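Local coordinates for protein BIFUNCTIONAL PROTEIN Proline utilization A (PutA) (Corynebacterium freiburgense, PDB 5UX5) that probably oxidises proline to glutamate in two steps, joining an FAD-dependent proline dehydrogenase to an NAD-dependent aldehyde dehydrogenase in one chain, at residues Lys695-Ala709 with Ser726-Phe740. Sequence-based numbering, arbitrary orientation.
Sequences KNAIIVTPSADPDLA and SAASLVILVGDVGRF. With SO4 (sulfate ion), chain G.
With CG turned anti to the backbone N (chi1 -168°) and the chain bent at chi2 (62°), Lys695 runs past the methyl CD1 of Leu730 and delivers NZ to Ser729 OG, a hydrogen bond of 2.9 Å. The same ammonium also bonds His818 O, and Lys695 makes a cation-pi contact with Phe815. Asn696 has CG beside its backbone N (chi1 -49°), and its ND2 reaches Ala727 O at 3.1 Å, the acceptor lying in the amide plane; ND2 also bonds Cys725 O, while OD1 accepts from Thr848 N, so both ends of the buried amide are held. Asn696 O takes two donors, Ser729 N and Leu730 N. Further along, Ile698 and Val700 each give N-H and C=O to strand 728-734, ending with Val734 N to Val700 O at 2.9 Å. On one face, Ala697 CB packs on Leu730 CB (3.8 Å), and Ile699 and Ile732 lie against helix 833-841. On the other, Val700 CG2 meets Val731 CG2 at 3.7 Å, and Val700 CB touches Leu733 CD2. Beyond the strand ends, Ala709 CB sits at the edge of the Phe740 ring, 3.8 Å from CE1, and Asp705 N-caps helix 706-718. Strand 696-700, that helix and strand 728-734 form a parallel beta-alpha-beta unit within the aldehyde dehydrogenase fold.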
ATOM      1  N   LYS A 695      10.560  -1.533  16.745  1.00 38.60           N
ATOM      2  CA  LYS A 695       9.481  -1.131  17.650  1.00 32.77           C
ATOM      3  C   LYS A 695       8.971   0.213  17.132  1.00 36.76           C
ATOM      4  O   LYS A 695       9.400   1.280  17.579  1.00 38.77           O
ATOM      5  CB  LYS A 695       9.969  -1.031  19.124  1.00 30.91           C
ATOM      6  CG  LYS A 695       8.811  -0.897  20.147  1.00 34.03           C
ATOM      7  CD  LYS A 695       7.921  -2.128  20.085  1.00 33.16           C
ATOM      8  CE  LYS A 695       6.670  -2.008  20.928  1.00 37.23           C
ATOM      9  NZ  LYS A 695       5.936  -3.310  20.907  1.00 34.96           N
ATOM     10  N   ASN A 696       7.996   0.158  16.245  1.00 37.29           N
ATOM     11  CA  ASN A 696       7.671   1.267  15.364  1.00 37.37           C
ATOM     12  C   ASN A 696       6.370   1.928  15.791  1.00 38.02           C
ATOM     13  O   ASN A 696       5.430   1.250  16.213  1.00 29.04           O
ATOM     14  CB  ASN A 696       7.561   0.753  13.937  1.00 38.31           C
ATOM     15  CG  ASN A 696       8.734  -0.100  13.567  1.00 38.63           C
ATOM     16  OD1 ASN A 696       9.867   0.376  13.561  1.00 48.09           O
ATOM     17  ND2 ASN A 696       8.486  -1.379  13.290  1.00 26.01           N
ATOM     18  N   ALA A 697       6.322   3.249  15.666  1.00 28.57           N
ATOM     19  CA  ALA A 697       5.196   4.039  16.116  1.00 29.32           C
ATOM     20  C   ALA A 697       4.689   4.896  14.974  1.00 35.03           C
ATOM     21  O   ALA A 697       5.433   5.202  14.033  1.00 32.96           O
ATOM     22  CB  ALA A 697       5.577   4.934  17.291  1.00 34.25           C
ATOM     23  N   ILE A 698       3.405   5.254  15.052  1.00 34.99           N
ATOM     24  CA  ILE A 698       2.813   6.287  14.204  1.00 30.68           C
ATOM     25  C   ILE A 698       2.285   7.379  15.115  1.00 36.97           C
ATOM     26  O   ILE A 698       1.448   7.112  15.989  1.00 50.46           O
ATOM     27  CB  ILE A 698       1.700   5.739  13.295  1.00 31.97           C
ATOM     28  CG1 ILE A 698       2.265   4.800  12.243  1.00 32.33           C
ATOM     29  CG2 ILE A 698       0.835   6.856  12.665  1.00 27.94           C
ATOM     30  CD1 ILE A 698       1.147   4.234  11.377  1.00 43.26           C
ATOM     31  N   ILE A 699       2.763   8.602  14.910  1.00 34.80           N
ATOM     32  CA  ILE A 699       2.268   9.763  15.648  1.00 37.41           C
ATOM     33  C   ILE A 699       1.053  10.358  14.930  1.00 33.95           C
ATOM     34  O   ILE A 699       1.072  10.567  13.707  1.00 32.79           O
ATOM     35  CB  ILE A 699       3.376  10.813  15.821  1.00 31.60           C
ATOM     36  CG1 ILE A 699       4.559  10.221  16.588  1.00 31.82           C
ATOM     37  CG2 ILE A 699       2.827  12.041  16.493  1.00 32.95           C
ATOM     38  CD1 ILE A 699       5.682  11.209  16.804  1.00 32.30           C
ATOM     39  N   VAL A 700       0.002  10.635  15.698  1.00 32.13           N
ATOM     40  CA  VAL A 700      -1.237  11.225  15.220  1.00 32.25           C
ATOM     41  C   VAL A 700      -1.481  12.484  16.036  1.00 39.84           C
ATOM     42  O   VAL A 700      -1.729  12.407  17.245  1.00 43.32           O
ATOM     43  CB  VAL A 700      -2.417  10.252  15.352  1.00 37.00           C
ATOM     44  CG1 VAL A 700      -3.737  10.869  14.792  1.00 32.36           C
ATOM     45  CG2 VAL A 700      -2.063   8.928  14.695  1.00 31.04           C
ATOM     46  N   THR A 701      -1.448  13.624  15.383  1.00 38.00           N
ATOM     47  CA  THR A 701      -1.668  14.921  16.001  1.00 44.19           C
ATOM     48  C   THR A 701      -3.062  15.419  15.669  1.00 42.43           C
ATOM     49  O   THR A 701      -3.651  14.998  14.673  1.00 40.48           O
ATOM     50  CB  THR A 701      -0.624  15.929  15.497  1.00 41.16           C
ATOM     51  OG1 THR A 701      -1.010  16.419  14.204  1.00 38.10           O
ATOM     52  CG2 THR A 701       0.746  15.283  15.415  1.00 34.25           C
ATOM     53  N   PRO A 702      -3.599  16.375  16.431  1.00 42.23           N
ATOM     54  CA  PRO A 702      -4.968  16.842  16.152  1.00 44.00           C
ATOM     55  C   PRO A 702      -5.182  17.357  14.739  1.00 45.95           C
ATOM     56  O   PRO A 702      -6.328  17.355  14.269  1.00 52.88           O
ATOM     57  CB  PRO A 702      -5.174  17.963  17.181  1.00 39.32           C
ATOM     58  CG  PRO A 702      -4.274  17.628  18.278  1.00 39.99           C
ATOM     59  CD  PRO A 702      -3.047  17.020  17.632  1.00 47.58           C
ATOM     60  N   SER A 703      -4.120  17.744  14.025  1.00 39.37           N
ATOM     61  CA  SER A 703      -4.224  18.242  12.655  1.00 37.60           C
ATOM     62  C   SER A 703      -4.313  17.127  11.611  1.00 35.14           C
ATOM     63  O   SER A 703      -4.142  17.388  10.423  1.00 33.53           O
ATOM     64  CB  SER A 703      -3.041  19.163  12.350  1.00 40.28           C
ATOM     65  OG  SER A 703      -3.082  20.326  13.160  1.00 45.84           O
ATOM     66  N   ALA A 704      -4.530  15.890  12.028  1.00 38.91           N
ATOM     67  CA  ALA A 704      -4.588  14.764  11.120  1.00 31.48           C
ATOM     68  C   ALA A 704      -6.008  14.520  10.672  1.00 33.07           C
ATOM     69  O   ALA A 704      -6.967  14.947  11.309  1.00 45.25           O
ATOM     70  CB  ALA A 704      -4.060  13.498  11.775  1.00 31.14           C
ATOM     71  N   ASP A 705      -6.125  13.863   9.539  1.00 31.37           N
ATOM     72  CA  ASP A 705      -7.383  13.285   9.125  1.00 32.58           C
ATOM     73  C   ASP A 705      -7.562  12.035   9.971  1.00 34.66           C
ATOM     74  O   ASP A 705      -6.861  11.036   9.767  1.00 35.77           O
ATOM     75  CB  ASP A 705      -7.388  12.950   7.632  1.00 31.57           C
ATOM     76  CG  ASP A 705      -8.730  12.424   7.156  1.00 39.97           C
ATOM     77  OD1 ASP A 705      -9.349  11.607   7.876  1.00 36.23           O
ATOM     78  OD2 ASP A 705      -9.159  12.801   6.044  1.00 48.65           O
ATOM     79  N   PRO A 706      -8.491  12.052  10.920  1.00 34.95           N
ATOM     80  CA  PRO A 706      -8.615  10.904  11.826  1.00 35.30           C
ATOM     81  C   PRO A 706      -8.921   9.613  11.109  1.00 32.58           C
ATOM     82  O   PRO A 706      -8.413   8.555  11.504  1.00 35.38           O
ATOM     83  CB  PRO A 706      -9.743  11.332  12.771  1.00 32.65           C
ATOM     84  CG  PRO A 706     -10.466  12.346  12.046  1.00 32.73           C
ATOM     85  CD  PRO A 706      -9.466  13.098  11.239  1.00 32.09           C
ATOM     86  N   ASP A 707      -9.726   9.670  10.051  1.00 36.16           N
ATOM     87  CA  ASP A 707     -10.127   8.438   9.374  1.00 37.29           C
ATOM     88  C   ASP A 707      -8.982   7.840   8.575  1.00 34.27           C
ATOM     89  O   ASP A 707      -8.671   6.648   8.706  1.00 37.64           O
ATOM     90  CB  ASP A 707     -11.345   8.718   8.518  1.00 36.33           C
ATOM     91  CG  ASP A 707     -12.495   9.186   9.357  1.00 52.10           C
ATOM     92  OD1 ASP A 707     -12.914   8.437  10.277  1.00 49.15           O
ATOM     93  OD2 ASP A 707     -12.936  10.335   9.151  1.00 64.94           O
ATOM     94  N   LEU A 708      -8.311   8.658   7.775  1.00 30.02           N
ATOM     95  CA  LEU A 708      -7.121   8.164   7.100  1.00 30.86           C
ATOM     96  C   LEU A 708      -6.094   7.667   8.115  1.00 35.15           C
ATOM     97  O   LEU A 708      -5.460   6.628   7.900  1.00 33.33           O
ATOM     98  CB  LEU A 708      -6.550   9.258   6.199  1.00 30.45           C
ATOM     99  CG  LEU A 708      -7.561   9.641   5.116  1.00 36.41           C
ATOM    100  CD1 LEU A 708      -7.023  10.647   4.119  1.00 25.68           C
ATOM    101  CD2 LEU A 708      -7.974   8.383   4.393  1.00 38.04           C
ATOM    102  N   ALA A 709      -5.957   8.351   9.259  1.00 34.02           N
ATOM    103  CA  ALA A 709      -5.008   7.875  10.263  1.00 29.04           C
ATOM    104  C   ALA A 709      -5.410   6.510  10.798  1.00 38.26           C
ATOM    105  O   ALA A 709      -4.583   5.591  10.837  1.00 41.25           O
ATOM    106  CB  ALA A 709      -4.882   8.874  11.401  1.00 29.03           C
ATOM    107  N   SER A 726       8.439  -4.154  10.493  1.00 35.03           N
ATOM    108  CA  SER A 726       7.962  -2.790  10.309  1.00 31.77           C
ATOM    109  C   SER A 726       6.621  -2.492  10.962  1.00 34.21           C
ATOM    110  O   SER A 726       6.158  -1.354  10.891  1.00 38.88           O
ATOM    111  CB  SER A 726       7.880  -2.498   8.822  1.00 23.21           C
ATOM    112  OG  SER A 726       7.124  -3.510   8.219  1.00 27.30           O
ATOM    113  N   ALA A 727       5.984  -3.481  11.580  1.00 36.93           N
ATOM    114  CA  ALA A 727       4.621  -3.332  12.069  1.00 33.41           C
ATOM    115  C   ALA A 727       4.490  -2.130  12.992  1.00 26.61           C
ATOM    116  O   ALA A 727       5.441  -1.730  13.659  1.00 27.85           O
ATOM    117  CB  ALA A 727       4.194  -4.604  12.809  1.00 27.65           C
ATOM    118  N   ALA A 728       3.305  -1.526  12.997  1.00 31.94           N
ATOM    119  CA  ALA A 728       3.007  -0.422  13.901  1.00 30.17           C
ATOM    120  C   ALA A 728       2.544  -1.016  15.224  1.00 30.72           C
ATOM    121  O   ALA A 728       1.434  -1.526  15.333  1.00 40.42           O
ATOM    122  CB  ALA A 728       1.959   0.510  13.307  1.00 28.97           C
ATOM    123  N   SER A 729       3.410  -0.974  16.217  1.00 35.48           N
ATOM    124  CA  SER A 729       3.136  -1.497  17.536  1.00 32.87           C
ATOM    125  C   SER A 729       2.633  -0.417  18.457  1.00 38.71           C
ATOM    126  O   SER A 729       1.949  -0.706  19.441  1.00 48.70           O
ATOM    127  CB  SER A 729       4.426  -2.091  18.115  1.00 43.12           C
ATOM    128  OG  SER A 729       4.288  -3.449  18.500  1.00 56.39           O
ATOM    129  N   LEU A 730       2.909   0.819  18.121  1.00 36.50           N
ATOM    130  CA  LEU A 730       2.553   1.950  18.942  1.00 32.43           C
ATOM    131  C   LEU A 730       1.900   2.992  18.051  1.00 35.08           C
ATOM    132  O   LEU A 730       2.341   3.221  16.920  1.00 33.96           O
ATOM    133  CB  LEU A 730       3.803   2.510  19.623  1.00 32.89           C
ATOM    134  CG  LEU A 730       4.632   1.496  20.433  1.00 41.61           C
ATOM    135  CD1 LEU A 730       6.040   1.991  20.680  1.00 48.33           C
ATOM    136  CD2 LEU A 730       3.998   1.191  21.779  1.00 41.99           C
ATOM    137  N   VAL A 731       0.833   3.592  18.557  1.00 34.44           N
ATOM    138  CA  VAL A 731       0.289   4.841  18.045  1.00 40.25           C
ATOM    139  C   VAL A 731       0.370   5.856  19.192  1.00 40.83           C
ATOM    140  O   VAL A 731      -0.068   5.575  20.320  1.00 42.27           O
ATOM    141  CB  VAL A 731      -1.150   4.645  17.480  1.00 42.34           C
ATOM    142  CG1 VAL A 731      -2.097   4.121  18.515  1.00 33.56           C
ATOM    143  CG2 VAL A 731      -1.731   5.910  16.839  1.00 32.08           C
ATOM    144  N   ILE A 732       0.987   7.003  18.918  1.00 33.76           N
ATOM    145  CA  ILE A 732       1.205   8.057  19.907  1.00 42.72           C
ATOM    146  C   ILE A 732       0.333   9.226  19.485  1.00 44.85           C
ATOM    147  O   ILE A 732       0.579   9.836  18.439  1.00 47.26           O
ATOM    148  CB  ILE A 732       2.674   8.504  19.980  1.00 46.66           C
ATOM    149  CG1 ILE A 732       3.633   7.341  20.158  1.00 44.70           C
ATOM    150  CG2 ILE A 732       2.897   9.502  21.095  1.00 37.34           C
ATOM    151  CD1 ILE A 732       5.042   7.813  20.049  1.00 38.00           C
ATOM    152  N   LEU A 733      -0.676   9.542  20.287  1.00 36.60           N
ATOM    153  CA  LEU A 733      -1.613  10.618  19.997  1.00 41.32           C
ATOM    154  C   LEU A 733      -1.200  11.868  20.758  1.00 44.45           C
ATOM    155  O   LEU A 733      -0.934  11.800  21.963  1.00 45.77           O
ATOM    156  CB  LEU A 733      -3.023  10.224  20.413  1.00 42.86           C
ATOM    157  CG  LEU A 733      -3.420   8.799  20.112  1.00 36.93           C
ATOM    158  CD1 LEU A 733      -4.799   8.569  20.676  1.00 38.75           C
ATOM    159  CD2 LEU A 733      -3.426   8.638  18.636  1.00 35.45           C
ATOM    160  N   VAL A 734      -1.130  12.998  20.061  1.00 42.66           N
ATOM    161  CA  VAL A 734      -0.839  14.275  20.708  1.00 44.09           C
ATOM    162  C   VAL A 734      -2.149  14.971  21.039  1.00 47.58           C
ATOM    163  O   VAL A 734      -3.014  15.143  20.166  1.00 42.11           O
ATOM    164  CB  VAL A 734       0.050  15.172  19.835  1.00 39.86           C
ATOM    165  CG1 VAL A 734       0.281  16.474  20.557  1.00 40.54           C
ATOM    166  CG2 VAL A 734       1.389  14.492  19.543  1.00 38.56           C
ATOM    167  N   GLY A 735      -2.316  15.336  22.308  1.00 50.98           N
ATOM    168  CA  GLY A 735      -3.545  16.002  22.691  1.00 53.20           C
ATOM    169  C   GLY A 735      -4.756  15.127  22.443  1.00 52.76           C
ATOM    170  O   GLY A 735      -4.733  13.908  22.666  1.00 42.84           O
ATOM    171  N   ASP A 736      -5.834  15.763  21.980  1.00 54.98           N
ATOM    172  CA  ASP A 736      -7.123  15.121  21.745  1.00 62.97           C
ATOM    173  C   ASP A 736      -7.330  14.948  20.243  1.00 58.27           C
ATOM    174  O   ASP A 736      -7.276  15.925  19.487  1.00 58.35           O
ATOM    175  CB  ASP A 736      -8.256  15.943  22.369  1.00 76.14           C
ATOM    176  CG  ASP A 736      -9.642  15.414  22.013  1.00 85.10           C
ATOM    177  OD1 ASP A 736      -9.963  14.267  22.393  1.00 89.58           O
ATOM    178  OD2 ASP A 736     -10.425  16.149  21.373  1.00 87.89           O
ATOM    179  N   VAL A 737      -7.565  13.710  19.812  1.00 53.55           N
ATOM    180  CA  VAL A 737      -7.689  13.405  18.395  1.00 46.43           C
ATOM    181  C   VAL A 737      -9.124  13.026  18.010  1.00 48.17           C
ATOM    182  O   VAL A 737      -9.347  12.427  16.960  1.00 42.79           O
ATOM    183  CB  VAL A 737      -6.678  12.324  17.976  1.00 47.77           C
ATOM    184  CG1 VAL A 737      -5.282  12.904  17.945  1.00 47.08           C
ATOM    185  CG2 VAL A 737      -6.713  11.169  18.955  1.00 58.72           C
ATOM    186  N   GLY A 738     -10.101  13.409  18.814  1.00 56.72           N
ATOM    187  CA  GLY A 738     -11.499  13.293  18.397  1.00 58.96           C
ATOM    188  C   GLY A 738     -11.961  11.889  18.042  1.00 49.65           C
ATOM    189  O   GLY A 738     -11.942  10.959  18.858  1.00 50.88           O
ATOM    190  N   ARG A 739     -12.458  11.726  16.825  1.00 47.71           N
ATOM    191  CA  ARG A 739     -13.090  10.454  16.497  1.00 55.36           C
ATOM    192  C   ARG A 739     -12.093   9.302  16.365  1.00 54.26           C
ATOM    193  O   ARG A 739     -12.532   8.148  16.269  1.00 53.04           O
ATOM    194  CB  ARG A 739     -13.901  10.617  15.213  1.00 62.44           C
ATOM    195  CG  ARG A 739     -14.625  11.961  15.136  1.00 69.01           C
ATOM    196  CD  ARG A 739     -15.649  11.978  14.006  1.00 68.56           C
ATOM    197  NE  ARG A 739     -15.140  11.333  12.798  1.00 63.95           N
ATOM    198  CZ  ARG A 739     -14.308  11.921  11.946  1.00 59.11           C
ATOM    199  NH1 ARG A 739     -13.889  13.157  12.170  1.00 64.83           N
ATOM    200  NH2 ARG A 739     -13.897  11.285  10.867  1.00 50.14           N
ATOM    201  N   PHE A 740     -10.784   9.588  16.417  1.00 45.20           N
ATOM    202  CA  PHE A 740      -9.755   8.595  16.118  1.00 39.16           C
ATOM    203  C   PHE A 740      -9.949   7.304  16.902  1.00 39.72           C
ATOM    204  O   PHE A 740     -10.021   6.217  16.325  1.00 37.63           O
ATOM    205  CB  PHE A 740      -8.354   9.165  16.404  1.00 42.58           C
ATOM    206  CG  PHE A 740      -7.249   8.171  16.149  1.00 37.97           C
ATOM    207  CD1 PHE A 740      -6.703   8.037  14.871  1.00 39.15           C
ATOM    208  CD2 PHE A 740      -6.783   7.349  17.154  1.00 38.49           C
ATOM    209  CE1 PHE A 740      -5.721   7.108  14.605  1.00 31.48           C
ATOM    210  CE2 PHE A 740      -5.800   6.411  16.892  1.00 43.60           C
ATOM    211  CZ  PHE A 740      -5.268   6.292  15.606  1.00 39.35           C
TER
HETATM  212  S   SO4 G2003       7.955  -4.143   4.861  1.00 64.74           S
HETATM  213  O1  SO4 G2003       6.626  -4.598   4.442  1.00 74.69           O
HETATM  214  O2  SO4 G2003       7.910  -2.683   4.778  1.00 54.83           O
HETATM  215  O3  SO4 G2003       9.028  -4.739   4.037  1.00 66.54           O
HETATM  216  O4  SO4 G2003       8.186  -4.575   6.231  1.00 65.18           O